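Local coordinates for protein ALKF (PDB 3ZBO) that probably binds branched DNA such as Holliday junctions and is related to the HEAT-like repeat DNA glycosylases of the AlkD family, at residues 134-138 and 154-158; 92-98 and 129-133; 142-147 and 234-238. All blocks are in the same frame, centred on the assembly; numbering follows the deposited sequence. Where two conformers were deposited one is given.

Helix 128-144, with the loop that follows it, supplies one side of all three contacts, a worked example of how a mainly helical protein related to the HEAT-like repeat glycosylases builds its fold by using successive parts of one helix against different neighbours. Contact 2 takes the helix near its start and joins it to the end of helix 85-94 and the turn into helix 98-110; contact 1 takes the middle and faces helix 152-165; contact 3 takes the C-terminal end and meets the tail after helix 219-228. The centres of contacts 2 and 1 lie about 16 Å apart, those of 1 and 3 about 14 Å. Contacts 2 and 3, about 22 Å apart between centres, lie on opposite sides of the chain's centre.

Contact 1: residues 134-138 and 154-158; sequences GWSCY and KISDM
The helical segments carrying W135 and Y138 on one side and K154 and M158 on the other run at 132° to each other, with axes 13.4 Å apart at closest approach, a separation that side chains rather than backbones must bridge. M158 does most of the bridging. Its chain is extended at chi2 and then bends at chi3 (76°), which sets the terminal methyl over the Y138 ring: CE stands 3.7 Å from the ring centroid of Y138 and only 10° off its normal, a CH-pi contact over the face. The sulfur lies over the same ring, M158 SD being 4.4 Å from the Y138 centroid, so the pair is also a Met-aromatic contact. The indole of W135 runs antiparallel to the M158 chain, and its CZ3 comes to 3.7 Å from M158 CE; its CH2 meets the carbonyl oxygen of M158 at the indole edge. I155 CD1 makes a looser apolar touch with Y138 CD2. At the far end of the tyrosine, K154 arrives fully extended at the ring edge, and its NZ donates a hydrogen bond to Y138 OH at 2.8 Å. D120 binds both groups, as a salt bridge to K154 and a hydrogen bond to Y138, while Q116 accepts a further bond from K154. Helices 115-124 and 171-187 also pack here, through I123 beside W135 and M158 and through F180, edge-to-face with W135. The chemistry is thus divided: an apolar methionine-aromatic core joins consecutive helices, and the buried tyrosine hydroxyl is satisfied by K154 and D120 together, D120 probably also balancing the lysine's charge.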
loop_
_atom_site.group_PDB
_atom_site.type_symbol
_atom_site.label_atom_id
_atom_site.label_comp_id
_atom_site.label_asym_id
_atom_site.label_seq_id
_atom_site.Cartn_x
_atom_site.Cartn_y
_atom_site.Cartn_z
ATOM N N GLY A 134 0.308 -7.597 -1.314
ATOM C CA GLY A 134 -0.210 -8.418 -0.251
ATOM C C GLY A 134 0.485 -8.052 1.082
ATOM O O GLY A 134 -0.233 -7.932 2.090
ATOM N N TRP A 135 1.817 -7.863 1.099
ATOM C CA TRP A 135 2.544 -7.414 2.363
ATOM C C TRP A 135 2.044 -6.059 2.741
ATOM O O TRP A 135 1.816 -5.819 3.950
ATOM C CB TRP A 135 4.038 -7.413 2.107
ATOM C CG TRP A 135 4.596 -8.832 1.983
ATOM C CD1 TRP A 135 5.048 -9.478 0.874
ATOM C CD2 TRP A 135 4.840 -9.734 3.101
ATOM N NE1 TRP A 135 5.489 -10.753 1.206
ATOM C CE2 TRP A 135 5.392 -10.912 2.567
ATOM C CE3 TRP A 135 4.646 -9.630 4.503
ATOM C CZ2 TRP A 135 5.769 -12.017 3.360
ATOM C CZ3 TRP A 135 5.001 -10.691 5.305
ATOM C CH2 TRP A 135 5.564 -11.898 4.766
ATOM N N SER A 136 1.855 -5.152 1.747
ATOM C CA SER A 136 1.377 -3.800 2.082
ATOM C C SER A 136 -0.024 -3.867 2.753
ATOM O O SER A 136 -0.239 -3.157 3.721
ATOM C CB SER A 136 1.295 -2.913 0.843
ATOM O OG SER A 136 2.639 -2.709 0.274
ATOM N N CYS A 137 -0.892 -4.695 2.196
ATOM C CA CYS A 137 -2.248 -4.784 2.780
ATOM C C CYS A 137 -2.136 -5.201 4.211
ATOM O O CYS A 137 -2.890 -4.598 5.027
ATOM C CB CYS A 137 -2.959 -5.826 1.951
ATOM S SG CYS A 137 -4.695 -6.045 2.535
ATOM N N TYR A 138 -1.264 -6.144 4.556
ATOM C CA TYR A 138 -1.137 -6.485 5.980
ATOM C C TYR A 138 -0.717 -5.278 6.813
ATOM O O TYR A 138 -1.158 -5.117 7.961
ATOM C CB TYR A 138 -0.214 -7.662 6.287
ATOM C CG TYR A 138 -0.952 -8.967 6.210
ATOM C CD1 TYR A 138 -1.087 -9.655 4.994
ATOM C CD2 TYR A 138 -1.592 -9.459 7.361
ATOM C CE1 TYR A 138 -1.816 -10.851 4.975
ATOM C CE2 TYR A 138 -2.288 -10.706 7.306
ATOM C CZ TYR A 138 -2.388 -11.327 6.142
ATOM O OH TYR A 138 -3.094 -12.517 6.149
ATOM N N LYS A 154 0.123 -17.002 12.736
ATOM C CA LYS A 154 0.249 -16.662 11.334
ATOM C C LYS A 154 1.215 -15.451 11.227
ATOM O O LYS A 154 2.105 -15.497 10.363
ATOM C CB LYS A 154 -1.091 -16.251 10.762
ATOM C CG LYS A 154 -1.045 -16.066 9.253
ATOM C CD LYS A 154 -2.459 -15.493 8.817
ATOM C CE LYS A 154 -2.673 -15.528 7.398
ATOM N NZ LYS A 154 -4.066 -14.941 7.242
ATOM N N ILE A 155 0.975 -14.420 12.064
ATOM C CA ILE A 155 1.915 -13.253 11.962
ATOM C C ILE A 155 3.332 -13.649 12.305
ATOM O O ILE A 155 4.295 -13.226 11.682
ATOM C CB ILE A 155 1.405 -12.104 12.882
ATOM C CG1 ILE A 155 0.016 -11.637 12.506
ATOM C CG2 ILE A 155 2.433 -10.901 12.867
ATOM C CD1 ILE A 155 -0.197 -11.154 11.052
ATOM N N SER A 156 3.530 -14.532 13.325
ATOM C CA SER A 156 4.856 -14.964 13.631
ATOM C C SER A 156 5.527 -15.699 12.467
ATOM O O SER A 156 6.720 -15.474 12.178
ATOM C CB SER A 156 4.724 -15.852 14.904
ATOM O OG SER A 156 5.993 -16.314 15.296
ATOM N N ASP A 157 4.751 -16.565 11.805
ATOM C CA ASP A 157 5.297 -17.323 10.679
ATOM C C ASP A 157 5.640 -16.345 9.516
ATOM O O ASP A 157 6.662 -16.537 8.816
ATOM C CB ASP A 157 4.272 -18.356 10.208
ATOM C CG ASP A 157 4.133 -19.543 11.127
ATOM O OD1 ASP A 157 4.971 -19.736 11.986
ATOM O OD2 ASP A 157 3.156 -20.297 10.857
ATOM N N MET A 158 4.813 -15.314 9.343
ATOM C CA MET A 158 5.114 -14.268 8.377
ATOM C C MET A 158 6.394 -13.517 8.725
ATOM O O MET A 158 7.212 -13.218 7.793
ATOM C CB MET A 158 3.927 -13.303 8.261
ATOM C CG MET A 158 2.728 -13.973 7.574
ATOM S SD MET A 158 1.278 -12.991 7.668
ATOM C CE MET A 158 1.635 -11.731 6.430
#

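Contact 2: residues 92-98 and 129-133; sequences IDGAYFY and LKMSA
CG1 of I92 stands opposite the backbone N (chi1 -161°) and lies against K130 CG, and a turn at chi2 (61°) sends CD1 to A133; in L129, CD1 continues away from CA (chi2 172°), and the two methyls spread along the turn after helix 85-94. This is helix-to-turn packing in a fold related to the HEAT-like repeat glycosylases, where the end of one helix and the following turn meet the first turns of helix 128-144. I92 CD1 and A133 CB are only 3.5 Å apart, a tight fit, and W122 of helix 115-124 touches both side chains. I92 CG1 lies 3.7 Å from K130 CG, so the lysine's aliphatic part covers the isoleucine before its amine runs on toward D93. L129 works chiefly against backbone: its CD1 is 3.4 Å from A95 O and also touches Y96 O. Its CD2 is 3.8 Å from Y98 N. Y98 opens helix 98-110 immediately after F97, which occupies the N-cap position. The charged groups of D93 and K130 remain beyond salt-bridge distance; a water spans them, donating to D93 OD1 at 2.6 Å and accepting from K130 NZ at 3.1 Å.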
loop_
_atom_site.group_PDB
_atom_site.type_symbol
_atom_site.label_atom_id
_atom_site.label_comp_id
_atom_site.label_asym_id
_atom_site.label_seq_id
_atom_site.Cartn_x
_atom_site.Cartn_y
_atom_site.Cartn_z
ATOM N N ILE A 92 -5.271 -5.466 -9.360
ATOM C CA ILE A 92 -3.832 -5.659 -9.210
ATOM C C ILE A 92 -3.161 -5.912 -10.557
ATOM O O ILE A 92 -1.995 -5.526 -10.756
ATOM C CB ILE A 92 -3.511 -6.749 -8.173
ATOM C CG1 ILE A 92 -2.061 -6.659 -7.639
ATOM C CG2 ILE A 92 -3.707 -8.213 -8.760
ATOM C CD1 ILE A 92 -1.737 -5.301 -6.907
ATOM N N ASP A 93 -3.872 -6.520 -11.514
ATOM C CA ASP A 93 -3.256 -6.698 -12.845
ATOM C C ASP A 93 -2.949 -5.378 -13.500
ATOM O O ASP A 93 -2.045 -5.346 -14.298
ATOM C CB ASP A 93 -4.207 -7.484 -13.776
ATOM C CG ASP A 93 -4.271 -8.974 -13.428
ATOM O OD1 ASP A 93 -3.450 -9.494 -12.693
ATOM O OD2 ASP A 93 -5.198 -9.650 -13.987
ATOM N N GLY A 94 -3.678 -4.309 -13.161
ATOM C CA GLY A 94 -3.383 -3.013 -13.716
ATOM C C GLY A 94 -2.464 -2.107 -12.903
ATOM O O GLY A 94 -2.124 -1.026 -13.362
ATOM N N ALA A 95 -1.979 -2.653 -11.784
ATOM C CA ALA A 95 -1.158 -1.835 -10.910
ATOM C C ALA A 95 0.303 -1.973 -11.346
ATOM O O ALA A 95 1.071 -2.805 -10.841
ATOM C CB ALA A 95 -1.341 -2.378 -9.479
ATOM N N TYR A 96 0.684 -1.062 -12.243
ATOM C CA TYR A 96 1.949 -1.333 -12.957
ATOM C C TYR A 96 3.233 -0.923 -12.266
ATOM O O TYR A 96 4.331 -1.181 -12.736
ATOM C CB TYR A 96 1.915 -0.671 -14.361
ATOM C CG TYR A 96 1.858 0.805 -14.366
ATOM C CD1 TYR A 96 3.011 1.586 -14.245
ATOM C CD2 TYR A 96 0.643 1.465 -14.468
ATOM C CE1 TYR A 96 2.987 2.954 -14.230
ATOM C CE2 TYR A 96 0.575 2.914 -14.472
ATOM C CZ TYR A 96 1.775 3.677 -14.383
ATOM O OH TYR A 96 1.747 5.033 -14.311
ATOM N N PHE A 97 3.075 -0.200 -11.169
ATOM C CA PHE A 97 4.211 0.092 -10.302
ATOM C C PHE A 97 3.808 0.208 -8.866
ATOM O O PHE A 97 2.599 0.194 -8.575
ATOM C CB PHE A 97 4.982 1.384 -10.808
ATOM C CG PHE A 97 4.306 2.722 -10.448
ATOM C CD1 PHE A 97 2.977 3.032 -10.878
ATOM C CD2 PHE A 97 4.999 3.662 -9.664
ATOM C CE1 PHE A 97 2.377 4.318 -10.598
ATOM C CE2 PHE A 97 4.436 4.890 -9.391
ATOM C CZ PHE A 97 3.117 5.243 -9.833
ATOM N N TYR A 98 4.794 0.332 -7.951
ATOM C CA TYR A 98 4.460 0.140 -6.536
ATOM C C TYR A 98 3.488 1.153 -5.938
ATOM O O TYR A 98 2.800 0.799 -4.980
ATOM C CB TYR A 98 5.756 0.093 -5.687
ATOM C CG TYR A 98 6.346 1.482 -5.443
ATOM C CD1 TYR A 98 7.247 2.012 -6.408
ATOM C CD2 TYR A 98 6.006 2.222 -4.329
ATOM C CE1 TYR A 98 7.812 3.312 -6.234
ATOM C CE2 TYR A 98 6.517 3.525 -4.115
ATOM C CZ TYR A 98 7.409 4.067 -5.102
ATOM O OH TYR A 98 7.925 5.363 -4.874
ATOM N N LEU A 129 4.937 -7.306 -7.844
ATOM C CA LEU A 129 4.061 -6.263 -7.342
ATOM C C LEU A 129 2.815 -6.839 -6.701
ATOM O O LEU A 129 2.237 -6.185 -5.749
ATOM C CB LEU A 129 3.628 -5.380 -8.502
ATOM C CG LEU A 129 4.749 -4.523 -9.104
ATOM C CD1 LEU A 129 4.334 -3.807 -10.351
ATOM C CD2 LEU A 129 5.167 -3.467 -8.054
ATOM N N LYS A 130 2.373 -8.041 -7.095
ATOM C CA LYS A 130 1.280 -8.644 -6.328
ATOM C C LYS A 130 1.699 -9.001 -4.878
ATOM O O LYS A 130 0.945 -8.723 -3.911
ATOM C CB LYS A 130 0.783 -9.983 -6.952
ATOM C CG LYS A 130 -0.021 -9.764 -8.114
ATOM C CD LYS A 130 -0.653 -11.197 -8.488
ATOM C CE LYS A 130 -1.102 -11.137 -9.934
ATOM N NZ LYS A 130 -1.734 -12.518 -10.055
ATOM N N MET A 131 2.936 -9.500 -4.749
ATOM C CA MET A 131 3.409 -9.781 -3.397
ATOM C C MET A 131 3.564 -8.475 -2.635
ATOM O O MET A 131 3.270 -8.455 -1.455
ATOM C CB MET A 131 4.788 -10.498 -3.404
ATOM C CG MET A 131 4.536 -11.899 -4.048
ATOM S SD MET A 131 6.034 -12.943 -3.894
ATOM C CE MET A 131 7.249 -12.092 -4.912
ATOM N N SER A 132 4.098 -7.443 -3.296
ATOM C CA SER A 132 4.222 -6.122 -2.598
ATOM C C SER A 132 2.848 -5.659 -2.097
ATOM O O SER A 132 2.738 -5.157 -0.962
ATOM C CB SER A 132 4.788 -5.087 -3.583
ATOM O OG SER A 132 5.094 -3.913 -2.837
ATOM N N ALA A 133 1.805 -5.821 -2.905
ATOM C CA ALA A 133 0.457 -5.413 -2.477
ATOM C C ALA A 133 -0.016 -6.278 -1.312
ATOM O O ALA A 133 -0.646 -5.724 -0.388
ATOM C CB ALA A 133 -0.554 -5.536 -3.642
HETATM O O HOH W 1 -4.378 -10.963 -10.698
#

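Contact 3: residues 142-147 and 234-238; sequences LGNRKD and FKRKY
A salt bridge from K235 NZ to D147 OD1, 2.7 Å long, leads the three bonds that the lysine amine makes to the end of helix 128-144 and the loop that follows. It is reached on the anti side of the carboxylate and 34° out of its plane. K235 NZ also donates to the carbonyl oxygen of R145 at 2.8 Å, nearly in line with the C=O bond (171°), and to that of L142 at 2.9 Å, which is met more obliquely. S187 O, at the end of helix 171-187, accepts from this amine too; four acceptors compete for three N-H, so at least one N-H is probably shared, an arrangement that would probably stabilise the positive charge. The lysine chain is extended until chi4 (-82°), where a final bend turns NZ in among its acceptors. Its aliphatic carbons follow the peptide backbone on the way, K235 CB lying 3.5 Å from G143 O. The backbones themselves come close at G143, whose CA makes a CH...O contact of 3.5 Å with R236 O. Beyond it the N144 amide runs alongside the K237 chain, but N144 has a second position, so this touch is uncertain. In one of its two conformers R236 pairs with E226 of helix 219-228. K235 thus holds the C-terminal tail to the end of helix 128-144, while L142 packs that helix end on F180, T183 and V184 of helix 171-187; the Y238 side chain, edge-to-face with W140, also touches Y103 and V107 of helix 98-110.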
loop_
_atom_site.group_PDB
_atom_site.type_symbol
_atom_site.label_atom_id
_atom_site.label_comp_id
_atom_site.label_asym_id
_atom_site.label_seq_id
_atom_site.Cartn_x
_atom_site.Cartn_y
_atom_site.Cartn_z
ATOM N N LEU A 142 -2.970 -3.993 9.937
ATOM C CA LEU A 142 -2.463 -3.941 11.367
ATOM C C LEU A 142 -2.702 -2.542 11.919
ATOM O O LEU A 142 -2.788 -2.399 13.152
ATOM C CB LEU A 142 -1.004 -4.256 11.330
ATOM C CG LEU A 142 -0.734 -5.709 11.120
ATOM C CD1 LEU A 142 0.742 -5.969 10.730
ATOM C CD2 LEU A 142 -1.177 -6.633 12.324
ATOM N N GLY A 143 -2.918 -1.507 11.052
ATOM C CA GLY A 143 -3.325 -0.175 11.583
ATOM C C GLY A 143 -4.810 0.123 11.653
ATOM O O GLY A 143 -5.226 1.129 12.308
ATOM N N ASN A 144 -5.642 -0.672 10.990
ATOM C CA ASN A 144 -7.076 -0.406 11.032
ATOM C C ASN A 144 -7.876 -1.589 11.582
ATOM O O ASN A 144 -9.093 -1.636 11.423
ATOM C CB ASN A 144 -7.594 0.036 9.668
ATOM C CG ASN A 144 -8.954 0.713 9.761
ATOM O OD1 ASN A 144 -9.258 1.389 10.749
ATOM N ND2 ASN A 144 -9.753 0.543 8.743
ATOM N N ARG A 145 -7.185 -2.488 12.304
ATOM C CA ARG A 145 -7.918 -3.635 12.856
ATOM C C ARG A 145 -7.404 -3.858 14.250
ATOM O O ARG A 145 -6.241 -3.652 14.602
ATOM C CB ARG A 145 -7.691 -4.939 12.051
ATOM C CG ARG A 145 -8.138 -4.943 10.576
ATOM C CD ARG A 145 -9.583 -4.906 10.314
ATOM N NE ARG A 145 -9.711 -4.655 8.863
ATOM C CZ ARG A 145 -10.746 -4.970 8.135
ATOM N NH1 ARG A 145 -11.824 -5.549 8.706
ATOM N NH2 ARG A 145 -10.689 -4.745 6.841
ATOM N N LYS A 146 -8.307 -4.369 15.094
ATOM C CA LYS A 146 -7.854 -4.800 16.400
ATOM C C LYS A 146 -6.969 -6.072 16.297
ATOM O O LYS A 146 -7.012 -6.850 15.326
ATOM C CB LYS A 146 -9.063 -5.065 17.356
ATOM C CG LYS A 146 -10.231 -4.065 17.192
ATOM C CD LYS A 146 -11.428 -4.341 18.171
ATOM C CE LYS A 146 -12.142 -3.084 18.630
ATOM N NZ LYS A 146 -11.243 -2.174 19.391
ATOM N N ASP A 147 -6.119 -6.263 17.298
ATOM C CA ASP A 147 -5.215 -7.342 17.262
ATOM C C ASP A 147 -5.861 -8.716 17.108
ATOM O O ASP A 147 -5.280 -9.647 16.539
ATOM C CB ASP A 147 -4.271 -7.318 18.483
ATOM C CG ASP A 147 -3.249 -6.199 18.416
ATOM O OD1 ASP A 147 -3.029 -5.648 17.299
ATOM O OD2 ASP A 147 -2.632 -5.972 19.469
ATOM N N PHE A 234 0.507 1.849 18.820
ATOM C CA PHE A 234 -0.225 2.789 18.089
ATOM C C PHE A 234 -0.726 2.141 16.812
ATOM O O PHE A 234 0.082 1.494 16.102
ATOM C CB PHE A 234 0.758 3.931 17.652
ATOM C CG PHE A 234 0.105 5.132 17.058
ATOM C CD1 PHE A 234 -0.540 6.042 17.839
ATOM C CD2 PHE A 234 0.177 5.380 15.675
ATOM C CE1 PHE A 234 -1.131 7.214 17.293
ATOM C CE2 PHE A 234 -0.408 6.506 15.095
ATOM C CZ PHE A 234 -1.094 7.445 15.930
ATOM N N LYS A 235 -1.981 2.384 16.538
ATOM C CA LYS A 235 -2.486 1.929 15.207
ATOM C C LYS A 235 -3.045 3.109 14.418
ATOM O O LYS A 235 -3.844 3.833 14.950
ATOM C CB LYS A 235 -3.578 0.899 15.412
ATOM C CG LYS A 235 -3.157 -0.410 15.954
ATOM C CD LYS A 235 -4.374 -1.207 16.293
ATOM C CE LYS A 235 -3.959 -2.531 16.766
ATOM N NZ LYS A 235 -3.635 -3.555 15.631
ATOM N N ARG A 236 -2.464 3.263 13.231
ATOM C CA ARG A 236 -2.736 4.357 12.294
ATOM C C ARG A 236 -3.566 3.827 11.097
ATOM O O ARG A 236 -3.033 3.100 10.332
ATOM C CB ARG A 236 -1.397 4.978 11.803
ATOM C CG ARG A 236 -0.326 3.991 11.287
ATOM C CD ARG A 236 0.857 3.921 12.242
ATOM N NE ARG A 236 1.801 4.998 12.025
ATOM C CZ ARG A 236 3.061 4.935 12.410
ATOM N NH1 ARG A 236 3.495 3.830 13.015
ATOM N NH2 ARG A 236 3.883 5.952 12.178
ATOM N N LYS A 237 -4.822 4.228 10.943
ATOM C CA LYS A 237 -5.519 4.006 9.638
ATOM C C LYS A 237 -4.790 4.758 8.554
ATOM O O LYS A 237 -4.527 5.962 8.693
ATOM C CB LYS A 237 -6.962 4.461 9.651
ATOM C CG LYS A 237 -7.701 3.982 8.478
ATOM C CD LYS A 237 -9.214 4.311 8.606
ATOM C CE LYS A 237 -9.826 4.232 7.250
ATOM N NZ LYS A 237 -11.226 3.663 7.259
ATOM N N TYR A 238 -4.447 4.060 7.454
ATOM C CA TYR A 238 -3.738 4.756 6.348
ATOM C C TYR A 238 -4.515 6.002 5.904
ATOM O O TYR A 238 -5.686 5.921 5.609
ATOM C CB TYR A 238 -3.532 3.718 5.189
ATOM C CG TYR A 238 -2.701 4.228 4.084
ATOM C CD1 TYR A 238 -3.300 5.048 3.087
ATOM C CD2 TYR A 238 -1.379 3.910 3.984
ATOM C CE1 TYR A 238 -2.563 5.563 1.990
ATOM C CE2 TYR A 238 -0.594 4.437 2.900
ATOM C CZ TYR A 238 -1.244 5.259 1.930
ATOM O OH TYR A 238 -0.504 5.733 0.879
#